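Local atomic coordinates of uncharacterized protein (Bacteroides uniformis ATCC 8492, PDB entry 4Q68), a protein that probably acts as an N-acetylmuramoyl-L-alanine amidase of the NlpC/P60 type, cleaving the bond between sugar and peptide in bacterial cell-wall fragments. Residues M7-K13 with V48-T52. Residues are numbered along the deposited sequence; the frame is centred on the assembly and turned at random. Where two conformers were deposited one is given.
Sequences MLSNGIK and VLAET
The side-chain amide of Asn10 and the carboxylate of Glu51 lie stacked, their planes only 13° apart, with Asn10 CG 3.8 Å from Glu51 CD. Asn10 ND2 gives a nearly straight bond of 2.9 Å (170°) to Thr52 OG1, which lies in the amide plane, while Lys13 NZ, in one of its two conformers, comes to Asn10 OD1 at 2.8 Å, tilted from that plane. The pair joins helix 2-12 to helix 41-53 in an NlpC/P60-like fold, the two segments crossing at 126°. Asparagine suits this place because one flat group can both donate and accept, and the Thr52 bond and the stack hold its rotation. A leucine here would probably leave Thr52 OG1 without its amide donor and the Glu51 carboxylate without its flat partner. In the same conformer the lysine ammonium also makes a weak salt bridge to Glu51 OE2, and its charge probably eases the approach of that oxygen to Asn10 OD1. A water donates to both Glu51 OE1 and Asn10 O, tying the carboxylate to the backbone of the other helix.

On the apolar side Val48 CG1 reaches Met7 O (3.5 Å) and Gly11 N (3.7 Å), and its CG2 faces Gly11 CA. Selenomethionine Met7 bends its flexible chain to rest SE beside Thr52 and Leu49; Met238 of strand 230-238 touches all three side chains. Thr52 serves both halves of the interface: its methyl CG2 packs near Met7 CG, while Thr52 OG1 accepts from Asn10 ND2 and donates to Val48 O at 2.8 Å, reaching that carbonyl from the face opposite Thr52 N.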
loop_
_atom_site.group_PDB
_atom_site.type_symbol
_atom_site.label_atom_id
_atom_site.label_comp_id
_atom_site.label_asym_id
_atom_site.label_seq_id
_atom_site.Cartn_x
_atom_site.Cartn_y
_atom_site.Cartn_z
HETATM N N MSE A 7 -11.778 -8.676 3.938
HETATM C CA MSE A 7 -10.653 -8.121 3.169
HETATM C C MSE A 7 -10.098 -9.173 2.215
HETATM O O MSE A 7 -9.859 -8.896 1.037
HETATM C CB MSE A 7 -9.527 -7.684 4.118
HETATM C CG MSE A 7 -9.698 -6.347 4.773
HETATM SE SE MSE A 7 -9.454 -4.854 3.551
HETATM C CE MSE A 7 -7.669 -5.236 2.916
ATOM N N LEU A 8 -9.860 -10.377 2.724
ATOM C CA LEU A 8 -9.309 -11.442 1.892
ATOM C C LEU A 8 -10.261 -11.825 0.757
ATOM O O LEU A 8 -9.843 -11.930 -0.392
ATOM C CB LEU A 8 -8.974 -12.656 2.752
ATOM C CG LEU A 8 -8.499 -13.893 1.983
ATOM C CD1 LEU A 8 -7.241 -13.600 1.158
ATOM C CD2 LEU A 8 -8.260 -15.048 2.931
ATOM N N SER A 9 -11.538 -12.032 1.063
ATOM C CA SER A 9 -12.449 -12.450 0.021
ATOM C C SER A 9 -12.621 -11.338 -1.017
ATOM O O SER A 9 -12.707 -11.630 -2.207
ATOM C CB SER A 9 -13.765 -12.943 0.609
ATOM O OG SER A 9 -14.438 -11.925 1.282
ATOM N N ASN A 10 -12.626 -10.076 -0.594
ATOM C CA ASN A 10 -12.709 -8.999 -1.569
ATOM C C ASN A 10 -11.436 -8.906 -2.420
ATOM O O ASN A 10 -11.519 -8.602 -3.610
ATOM C CB ASN A 10 -13.042 -7.667 -0.902
ATOM C CG ASN A 10 -14.470 -7.611 -0.428
ATOM O OD1 ASN A 10 -15.337 -8.326 -0.961
ATOM N ND2 ASN A 10 -14.741 -6.770 0.564
ATOM N N GLY A 11 -10.276 -9.205 -1.843
ATOM C CA GLY A 11 -9.063 -9.292 -2.634
ATOM C C GLY A 11 -9.106 -10.432 -3.647
ATOM O O GLY A 11 -8.710 -10.257 -4.798
ATOM N N ILE A 12 -9.611 -11.593 -3.234
ATOM C CA ILE A 12 -9.736 -12.761 -4.110
ATOM C C ILE A 12 -10.624 -12.457 -5.311
ATOM O O ILE A 12 -10.409 -12.987 -6.402
ATOM C CB ILE A 12 -10.269 -13.984 -3.317
ATOM C CG1 ILE A 12 -9.172 -14.544 -2.401
ATOM C CG2 ILE A 12 -10.823 -15.077 -4.247
ATOM C CD1 ILE A 12 -7.899 -14.965 -3.116
ATOM N N LYS A 13 -11.624 -11.589 -5.135
ATOM C CA LYS A 13 -12.486 -11.146 -6.247
ATOM C C LYS A 13 -11.739 -10.482 -7.380
ATOM O O LYS A 13 -12.242 -10.425 -8.504
ATOM C CB LYS A 13 -13.556 -10.154 -5.788
ATOM C CG LYS A 13 -14.620 -10.755 -4.909
ATOM C CD LYS A 13 -15.718 -9.762 -4.578
ATOM C CE LYS A 13 -16.509 -10.190 -3.362
ATOM N NZ LYS A 13 -17.299 -9.067 -2.788
ATOM N N VAL A 48 -9.736 -2.657 -2.563
ATOM C CA VAL A 48 -10.176 -3.706 -1.660
ATOM C C VAL A 48 -10.530 -3.127 -0.291
ATOM O O VAL A 48 -11.574 -3.453 0.291
ATOM C CB VAL A 48 -9.119 -4.815 -1.554
ATOM C CG1 VAL A 48 -9.488 -5.811 -0.476
ATOM C CG2 VAL A 48 -8.985 -5.536 -2.906
ATOM N N LEU A 49 -9.667 -2.273 0.244
ATOM C CA LEU A 49 -9.928 -1.638 1.528
ATOM C C LEU A 49 -11.177 -0.762 1.451
ATOM O O LEU A 49 -12.013 -0.782 2.356
ATOM C CB LEU A 49 -8.700 -0.825 1.957
ATOM C CG LEU A 49 -8.799 -0.092 3.298
ATOM C CD1 LEU A 49 -9.060 -1.026 4.472
ATOM C CD2 LEU A 49 -7.533 0.708 3.527
ATOM N N ALA A 50 -11.326 0.006 0.377
ATOM C CA ALA A 50 -12.511 0.885 0.230
ATOM C C ALA A 50 -13.786 0.066 0.207
ATOM O O ALA A 50 -14.762 0.419 0.854
ATOM C CB ALA A 50 -12.395 1.723 -1.017
ATOM N N GLU A 51 -13.782 -1.035 -0.533
ATOM C CA GLU A 51 -14.960 -1.890 -0.596
ATOM C C GLU A 51 -15.270 -2.502 0.761
ATOM O O GLU A 51 -16.423 -2.517 1.199
ATOM C CB GLU A 51 -14.762 -2.989 -1.627
ATOM C CG GLU A 51 -15.933 -3.963 -1.717
ATOM C CD GLU A 51 -15.779 -5.012 -2.802
ATOM O OE1 GLU A 51 -14.731 -5.071 -3.479
ATOM O OE2 GLU A 51 -16.743 -5.802 -2.958
ATOM N N THR A 52 -14.239 -2.993 1.439
ATOM C CA THR A 52 -14.465 -3.674 2.702
ATOM C C THR A 52 -14.934 -2.706 3.803
ATOM O O THR A 52 -15.733 -3.083 4.670
ATOM C CB THR A 52 -13.241 -4.494 3.132
ATOM O OG1 THR A 52 -12.751 -5.254 2.020
ATOM C CG2 THR A 52 -13.607 -5.478 4.218
HETATM O O HOH W 1 -13.834 -7.281 -4.658
#